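Local coordinates for outer surface protein (Bacillus cereus ATCC 14579, PDB 1X7F) that is of unknown function but is probably a 6-phospho-N-acetylmuramidase, a glycosidase acting on sugars that carry 6-phospho-N-acetylmuramic acid, at residues A287-I299 with D373-E385. Residues are numbered along the deposited sequence; the frame is centred on the assembly and turned at random.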
ATOM      1  N   ALA A 287      -6.603  -0.717  26.816  1.00 32.48           N
ATOM      2  CA  ALA A 287      -5.206  -0.279  26.676  1.00 33.24           C
ATOM      3  C   ALA A 287      -4.682  -0.578  25.275  1.00 32.88           C
ATOM      4  O   ALA A 287      -3.946   0.200  24.703  1.00 34.33           O
ATOM      5  CB  ALA A 287      -4.314  -0.961  27.721  1.00 31.84           C
ATOM      6  N   THR A 288      -5.068  -1.722  24.733  1.00 33.17           N
ATOM      7  CA  THR A 288      -4.623  -2.145  23.409  1.00 33.15           C
ATOM      8  C   THR A 288      -5.289  -1.349  22.281  1.00 33.02           C
ATOM      9  O   THR A 288      -4.601  -0.849  21.389  1.00 32.86           O
ATOM     10  CB  THR A 288      -4.901  -3.658  23.244  1.00 33.74           C
ATOM     11  OG1 THR A 288      -4.157  -4.383  24.245  1.00 32.47           O
ATOM     12  CG2 THR A 288      -4.373  -4.173  21.883  1.00 31.28           C
ATOM     13  N   LEU A 289      -6.619  -1.233  22.343  1.00 32.53           N
ATOM     14  CA  LEU A 289      -7.433  -0.765  21.208  1.00 33.54           C
ATOM     15  C   LEU A 289      -7.750   0.722  21.202  1.00 34.75           C
ATOM     16  O   LEU A 289      -7.945   1.311  20.139  1.00 34.90           O
ATOM     17  CB  LEU A 289      -8.763  -1.521  21.148  1.00 31.87           C
ATOM     18  CG  LEU A 289      -8.795  -3.030  20.962  1.00 30.01           C
ATOM     19  CD1 LEU A 289     -10.248  -3.518  21.059  1.00 31.25           C
ATOM     20  CD2 LEU A 289      -8.176  -3.422  19.639  1.00 27.46           C
ATOM     21  N   GLN A 290      -7.826   1.315  22.387  1.00 36.62           N
ATOM     22  CA  GLN A 290      -8.316   2.680  22.523  1.00 39.40           C
ATOM     23  C   GLN A 290      -7.180   3.691  22.440  1.00 39.87           C
ATOM     24  O   GLN A 290      -7.413   4.886  22.351  1.00 41.99           O
ATOM     25  CB  GLN A 290      -9.110   2.847  23.834  1.00 37.95           C
ATOM     26  CG  GLN A 290     -10.093   3.976  23.785  1.00 43.53           C
ATOM     27  CD  GLN A 290     -10.988   4.050  25.009  1.00 47.58           C
ATOM     28  OE1 GLN A 290     -10.772   4.890  25.885  1.00 47.08           O
ATOM     29  NE2 GLN A 290     -11.992   3.169  25.074  1.00 47.32           N
ATOM     30  N   GLU A 291      -5.954   3.202  22.460  1.00 41.21           N
ATOM     31  CA  GLU A 291      -4.789   4.070  22.506  1.00 42.10           C
ATOM     32  C   GLU A 291      -4.120   4.198  21.154  1.00 41.72           C
ATOM     33  O   GLU A 291      -3.974   3.215  20.428  1.00 43.03           O
ATOM     34  CB  GLU A 291      -3.753   3.531  23.516  1.00 42.42           C
ATOM     35  CG  GLU A 291      -4.297   3.256  24.914  1.00 44.69           C
ATOM     36  CD  GLU A 291      -4.856   4.497  25.583  1.00 48.75           C
ATOM     37  OE1 GLU A 291      -4.208   5.562  25.466  1.00 51.33           O
ATOM     38  OE2 GLU A 291      -5.941   4.409  26.215  1.00 48.91           O
ATOM     39  N   LEU A 292      -3.707   5.417  20.836  1.00 41.16           N
ATOM     40  CA  LEU A 292      -2.717   5.651  19.807  1.00 40.25           C
ATOM     41  C   LEU A 292      -1.346   5.403  20.436  1.00 39.83           C
ATOM     42  O   LEU A 292      -0.861   6.202  21.249  1.00 40.12           O
ATOM     43  CB  LEU A 292      -2.844   7.081  19.268  1.00 40.69           C
ATOM     44  CG  LEU A 292      -1.839   7.587  18.226  1.00 42.32           C
ATOM     45  CD1 LEU A 292      -1.601   6.568  17.099  1.00 40.53           C
ATOM     46  CD2 LEU A 292      -2.297   8.937  17.658  1.00 40.14           C
ATOM     47  N   HIS A 293      -0.739   4.272  20.078  1.00 38.14           N
ATOM     48  CA  HIS A 293       0.542   3.874  20.625  1.00 37.59           C
ATOM     49  C   HIS A 293       1.692   4.581  19.930  1.00 37.20           C
ATOM     50  O   HIS A 293       1.608   4.897  18.743  1.00 37.21           O
ATOM     51  CB  HIS A 293       0.709   2.359  20.532  1.00 37.95           C
ATOM     52  CG  HIS A 293      -0.365   1.605  21.243  1.00 39.00           C
ATOM     53  ND1 HIS A 293      -0.429   1.534  22.620  1.00 36.45           N
ATOM     54  CD2 HIS A 293      -1.442   0.929  20.774  1.00 38.31           C
ATOM     55  CE1 HIS A 293      -1.495   0.829  22.966  1.00 39.26           C
ATOM     56  NE2 HIS A 293      -2.126   0.451  21.866  1.00 39.18           N
ATOM     57  N   VAL A 294       2.747   4.860  20.691  1.00 35.80           N
ATOM     58  CA  VAL A 294       3.964   5.444  20.145  1.00 35.23           C
ATOM     59  C   VAL A 294       5.096   4.570  20.658  1.00 35.24           C
ATOM     60  O   VAL A 294       5.154   4.287  21.854  1.00 34.42           O
ATOM     61  CB  VAL A 294       4.182   6.922  20.597  1.00 35.30           C
ATOM     62  CG1 VAL A 294       5.532   7.460  20.085  1.00 35.73           C
ATOM     63  CG2 VAL A 294       3.051   7.811  20.117  1.00 34.59           C
ATOM     64  N   ARG A 295       5.960   4.102  19.755  1.00 35.72           N
ATOM     65  CA  ARG A 295       7.199   3.445  20.170  1.00 36.64           C
ATOM     66  C   ARG A 295       8.127   4.509  20.728  1.00 36.86           C
ATOM     67  O   ARG A 295       8.523   5.428  20.004  1.00 36.67           O
ATOM     68  CB  ARG A 295       7.875   2.727  18.997  1.00 36.99           C
ATOM     69  CG  ARG A 295       9.043   1.833  19.429  1.00 37.44           C
ATOM     70  CD  ARG A 295       9.695   1.013  18.307  1.00 37.86           C
ATOM     71  NE  ARG A 295      10.675   0.061  18.850  1.00 41.04           N
ATOM     72  CZ  ARG A 295      11.518  -0.661  18.116  1.00 42.67           C
ATOM     73  NH1 ARG A 295      12.363  -1.492  18.709  1.00 40.17           N
ATOM     74  NH2 ARG A 295      11.522  -0.557  16.792  1.00 40.79           N
ATOM     75  N   ARG A 296       8.462   4.404  22.013  1.00 37.94           N
ATOM     76  CA  ARG A 296       9.402   5.366  22.593  1.00 40.04           C
ATOM     77  C   ARG A 296      10.730   5.337  21.829  1.00 39.56           C
ATOM     78  O   ARG A 296      11.295   4.254  21.571  1.00 40.61           O
ATOM     79  CB  ARG A 296       9.611   5.167  24.102  1.00 39.77           C
ATOM     80  CG  ARG A 296      10.075   6.465  24.797  1.00 41.56           C
ATOM     81  CD  ARG A 296      10.171   6.387  26.313  1.00 42.17           C
ATOM     82  NE  ARG A 296      11.314   5.585  26.768  1.00 46.83           N
ATOM     83  CZ  ARG A 296      11.454   5.083  27.992  1.00 46.24           C
ATOM     84  NH1 ARG A 296      10.516   5.265  28.913  1.00 48.23           N
ATOM     85  NH2 ARG A 296      12.539   4.393  28.298  1.00 48.48           N
ATOM     86  N   GLY A 297      11.201   6.526  21.477  1.00 38.51           N
ATOM     87  CA  GLY A 297      12.360   6.715  20.621  1.00 39.43           C
ATOM     88  C   GLY A 297      13.680   6.062  20.992  1.00 39.65           C
ATOM     89  O   GLY A 297      14.469   5.746  20.095  1.00 40.65           O
ATOM     90  N   ASP A 298      13.943   5.874  22.285  1.00 38.63           N
ATOM     91  CA  ASP A 298      15.114   5.101  22.710  1.00 38.10           C
ATOM     92  C   ASP A 298      14.774   3.606  22.716  1.00 38.20           C
ATOM     93  O   ASP A 298      14.380   3.019  23.737  1.00 38.47           O
ATOM     94  CB  ASP A 298      15.665   5.592  24.055  1.00 38.86           C
ATOM     95  CG  ASP A 298      14.653   5.488  25.195  1.00 38.69           C
ATOM     96  OD1 ASP A 298      13.439   5.372  24.933  1.00 40.91           O
ATOM     97  OD2 ASP A 298      14.995   5.511  26.391  1.00 37.30           O
ATOM     98  N   ILE A 299      14.929   3.004  21.544  1.00 37.28           N
ATOM     99  CA  ILE A 299      14.421   1.672  21.273  1.00 36.51           C
ATOM    100  C   ILE A 299      15.210   0.532  21.925  1.00 35.62           C
ATOM    101  O   ILE A 299      16.357   0.693  22.332  1.00 34.49           O
ATOM    102  CB  ILE A 299      14.344   1.449  19.740  1.00 37.81           C
ATOM    103  CG1 ILE A 299      15.747   1.453  19.118  1.00 36.48           C
ATOM    104  CG2 ILE A 299      13.390   2.492  19.070  1.00 37.53           C
ATOM    105  CD1 ILE A 299      15.791   1.027  17.643  1.00 37.20           C
ATOM    106  N   ASP A 373       8.490  -4.146  11.712  1.00 37.79           N
ATOM    107  CA  ASP A 373       9.724  -3.486  11.322  1.00 37.55           C
ATOM    108  C   ASP A 373       9.516  -2.021  10.912  1.00 36.67           C
ATOM    109  O   ASP A 373      10.470  -1.248  10.865  1.00 36.23           O
ATOM    110  CB  ASP A 373      10.384  -4.247  10.163  1.00 38.82           C
ATOM    111  CG  ASP A 373      10.830  -5.665  10.548  1.00 41.95           C
ATOM    112  OD1 ASP A 373      10.851  -6.022  11.753  1.00 43.22           O
ATOM    113  OD2 ASP A 373      11.178  -6.497   9.683  1.00 47.22           O
ATOM    114  N   TYR A 374       8.276  -1.650  10.600  1.00 35.45           N
ATOM    115  CA  TYR A 374       7.942  -0.266  10.267  1.00 35.81           C
ATOM    116  C   TYR A 374       7.571   0.588  11.489  1.00 36.05           C
ATOM    117  O   TYR A 374       7.381   1.803  11.364  1.00 36.82           O
ATOM    118  CB  TYR A 374       6.874  -0.218   9.152  1.00 36.21           C
ATOM    119  CG  TYR A 374       7.395  -0.909   7.924  1.00 35.14           C
ATOM    120  CD1 TYR A 374       7.169  -2.273   7.729  1.00 34.14           C
ATOM    121  CD2 TYR A 374       8.197  -0.232   7.010  1.00 32.97           C
ATOM    122  CE1 TYR A 374       7.695  -2.935   6.632  1.00 36.65           C
ATOM    123  CE2 TYR A 374       8.727  -0.890   5.904  1.00 34.92           C
ATOM    124  CZ  TYR A 374       8.468  -2.243   5.731  1.00 35.50           C
ATOM    125  OH  TYR A 374       8.975  -2.914   4.660  1.00 37.72           O
ATOM    126  N   VAL A 375       7.483  -0.043  12.662  1.00 35.86           N
ATOM    127  CA  VAL A 375       7.355   0.699  13.912  1.00 35.69           C
ATOM    128  C   VAL A 375       8.756   1.066  14.393  1.00 34.87           C
ATOM    129  O   VAL A 375       9.374   0.336  15.161  1.00 35.19           O
ATOM    130  CB  VAL A 375       6.574  -0.074  15.027  1.00 36.11           C
ATOM    131  CG1 VAL A 375       6.332   0.844  16.228  1.00 36.41           C
ATOM    132  CG2 VAL A 375       5.244  -0.605  14.508  1.00 34.06           C
ATOM    133  N   GLY A 376       9.263   2.195  13.916  1.00 35.14           N
ATOM    134  CA  GLY A 376      10.563   2.668  14.367  1.00 34.63           C
ATOM    135  C   GLY A 376      10.477   3.599  15.563  1.00 34.92           C
ATOM    136  O   GLY A 376       9.420   3.735  16.205  1.00 34.55           O
ATOM    137  N   ALA A 377      11.605   4.236  15.855  1.00 34.60           N
ATOM    138  CA  ALA A 377      11.709   5.230  16.903  1.00 35.38           C
ATOM    139  C   ALA A 377      10.662   6.336  16.706  1.00 35.47           C
ATOM    140  O   ALA A 377      10.678   7.022  15.692  1.00 35.67           O
ATOM    141  CB  ALA A 377      13.124   5.811  16.916  1.00 34.09           C
ATOM    142  N   TRP A 378       9.747   6.469  17.670  1.00 36.14           N
ATOM    143  CA  TRP A 378       8.723   7.545  17.699  1.00 37.33           C
ATOM    144  C   TRP A 378       7.494   7.342  16.779  1.00 37.52           C
ATOM    145  O   TRP A 378       6.654   8.235  16.648  1.00 38.88           O
ATOM    146  CB  TRP A 378       9.346   8.928  17.443  1.00 35.59           C
ATOM    147  CG  TRP A 378      10.387   9.355  18.452  1.00 36.90           C
ATOM    148  CD1 TRP A 378      11.668   9.772  18.185  1.00 35.75           C
ATOM    149  CD2 TRP A 378      10.234   9.433  19.879  1.00 35.65           C
ATOM    150  NE1 TRP A 378      12.315  10.101  19.351  1.00 34.56           N
ATOM    151  CE2 TRP A 378      11.461   9.908  20.407  1.00 35.79           C
ATOM    152  CE3 TRP A 378       9.179   9.157  20.771  1.00 36.55           C
ATOM    153  CZ2 TRP A 378      11.667  10.101  21.784  1.00 34.76           C
ATOM    154  CZ3 TRP A 378       9.387   9.343  22.147  1.00 36.66           C
ATOM    155  CH2 TRP A 378      10.624   9.814  22.634  1.00 36.54           C
ATOM    156  N   THR A 379       7.407   6.182  16.149  1.00 37.64           N
ATOM    157  CA  THR A 379       6.309   5.844  15.251  1.00 37.72           C
ATOM    158  C   THR A 379       5.007   5.660  16.036  1.00 37.32           C
ATOM    159  O   THR A 379       4.959   4.952  17.039  1.00 37.32           O
ATOM    160  CB  THR A 379       6.657   4.539  14.476  1.00 37.52           C
ATOM    161  OG1 THR A 379       7.792   4.773  13.646  1.00 37.68           O
ATOM    162  CG2 THR A 379       5.554   4.153  13.471  1.00 38.62           C
ATOM    163  N   GLN A 380       3.957   6.307  15.562  1.00 36.78           N
ATOM    164  CA  GLN A 380       2.613   6.048  16.043  1.00 36.74           C
ATOM    165  C   GLN A 380       2.040   4.865  15.299  1.00 35.72           C
ATOM    166  O   GLN A 380       2.276   4.713  14.104  1.00 35.22           O
ATOM    167  CB  GLN A 380       1.730   7.261  15.789  1.00 36.54           C
ATOM    168  CG  GLN A 380       2.286   8.521  16.364  1.00 39.47           C
ATOM    169  CD  GLN A 380       1.506   9.740  15.934  1.00 44.80           C
ATOM    170  OE1 GLN A 380       0.947   9.785  14.834  1.00 45.63           O
ATOM    171  NE2 GLN A 380       1.473  10.739  16.796  1.00 47.69           N
ATOM    172  N   PHE A 381       1.285   4.032  16.009  1.00 35.06           N
ATOM    173  CA  PHE A 381       0.543   2.940  15.394  1.00 34.31           C
ATOM    174  C   PHE A 381      -0.681   2.665  16.257  1.00 34.47           C
ATOM    175  O   PHE A 381      -0.721   3.082  17.414  1.00 34.94           O
ATOM    176  CB  PHE A 381       1.430   1.688  15.224  1.00 35.03           C
ATOM    177  CG  PHE A 381       1.896   1.098  16.516  1.00 33.84           C
ATOM    178  CD1 PHE A 381       1.218   0.027  17.089  1.00 34.29           C
ATOM    179  CD2 PHE A 381       2.987   1.638  17.187  1.00 34.46           C
ATOM    180  CE1 PHE A 381       1.627  -0.506  18.315  1.00 35.04           C
ATOM    181  CE2 PHE A 381       3.404   1.120  18.409  1.00 33.67           C
ATOM    182  CZ  PHE A 381       2.726   0.038  18.972  1.00 35.86           C
ATOM    183  N   THR A 382      -1.690   2.007  15.691  1.00 33.48           N
ATOM    184  CA  THR A 382      -2.765   1.442  16.493  1.00 33.73           C
ATOM    185  C   THR A 382      -2.771  -0.083  16.398  1.00 34.10           C
ATOM    186  O   THR A 382      -2.095  -0.687  15.558  1.00 34.02           O
ATOM    187  CB  THR A 382      -4.155   1.962  16.066  1.00 32.83           C
ATOM    188  OG1 THR A 382      -4.358   1.664  14.685  1.00 32.38           O
ATOM    189  CG2 THR A 382      -4.269   3.497  16.171  1.00 33.08           C
ATOM    190  N   CYS A 383      -3.563  -0.691  17.270  1.00 34.29           N
ATOM    191  CA  CYS A 383      -3.872  -2.100  17.197  1.00 34.32           C
ATOM    192  C   CYS A 383      -5.350  -2.158  16.951  1.00 33.67           C
ATOM    193  O   CYS A 383      -6.119  -1.444  17.603  1.00 33.17           O
ATOM    194  CB  CYS A 383      -3.520  -2.818  18.509  1.00 33.76           C
ATOM    195  SG  CYS A 383      -1.751  -2.975  18.815  1.00 37.81           S
ATOM    196  N   VAL A 384      -5.744  -2.981  15.984  1.00 34.30           N
ATOM    197  CA  VAL A 384      -7.144  -3.158  15.642  1.00 35.08           C
ATOM    198  C   VAL A 384      -7.520  -4.632  15.628  1.00 36.16           C
ATOM    199  O   VAL A 384      -6.672  -5.486  15.413  1.00 35.44           O
ATOM    200  CB  VAL A 384      -7.514  -2.499  14.256  1.00 35.46           C
ATOM    201  CG1 VAL A 384      -7.426  -0.986  14.350  1.00 34.39           C
ATOM    202  CG2 VAL A 384      -6.629  -3.048  13.095  1.00 33.95           C
ATOM    203  N   GLU A 385      -8.799  -4.916  15.855  1.00 37.52           N
ATOM    204  CA  GLU A 385      -9.325  -6.269  15.720  1.00 39.96           C
ATOM    205  C   GLU A 385      -9.762  -6.559  14.276  1.00 40.54           C
ATOM    206  O   GLU A 385      -9.836  -5.672  13.426  1.00 40.69           O
ATOM    207  CB  GLU A 385     -10.502  -6.492  16.674  1.00 39.37           C
ATOM    208  CG  GLU A 385     -10.107  -6.660  18.131  1.00 40.69           C
ATOM    209  CD  GLU A 385     -11.304  -6.996  19.005  1.00 41.75           C
ATOM    210  OE1 GLU A 385     -11.373  -8.138  19.503  1.00 44.61           O
ATOM    211  OE2 GLU A 385     -12.191  -6.130  19.174  1.00 44.60           O
ATOM    212  OXT GLU A 385     -10.075  -7.701  13.921  1.00 41.92           O
TER
HETATM  213  O   HOH W   1      -4.563   0.903  19.309  1.00 19.89           O
HETATM  214  O   HOH W   2      -7.994   0.320  17.659  1.00 23.50           O
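H293 lays its CB over the face of the F381 ring, 3.7 Å from the centroid, where the short strand 293-294 pairs antiparallel with the C-terminal strand 380-384. F381 gets its ring there by tucking CG between its own N and carbonyl carbon (chi1 64°). The two rings are slid so far apart that they barely overlap. H293 is fixed at both nitrogens: NE2 donates in the ring plane to T288 O (2.8 Å), and ND1 bonds S306. The backbones of H293 and F381 exchange two hydrogen bonds.

On the other face of the sheet, V294 and Q380 run side by side, with L292 CD1 against Q380 CB at 3.6 Å. Farther along, R295 reaches out fully extended, CG anti to its N (chi1 -170°), and NH2 gives V375 O a 2.8 Å bond in the carbonyl plane. I299 CG2 lies over the rim of one face of that guanidinium. W378, in the type II turn 376-379, takes G297 CA over its indole face in a CH-pi contact, 3.5 Å from the centroid of the five-membered ring.

Opposite C383 the partner is no longer a strand but helix 282-289 and the residues after it. Water 1 accepts the N-H of C383 within hydrogen-bonding distance of T288 O and E291 O; water 2 links L289 O to C383 O. Direct bonds, R295 N to T379 O and W378 N to R295 O, carry the pairing into the turn, while water replaces them at C383. With T382 and V384 bonded to strand 270-276, strand 380-384 is held between two neighbours in the mixed sheet.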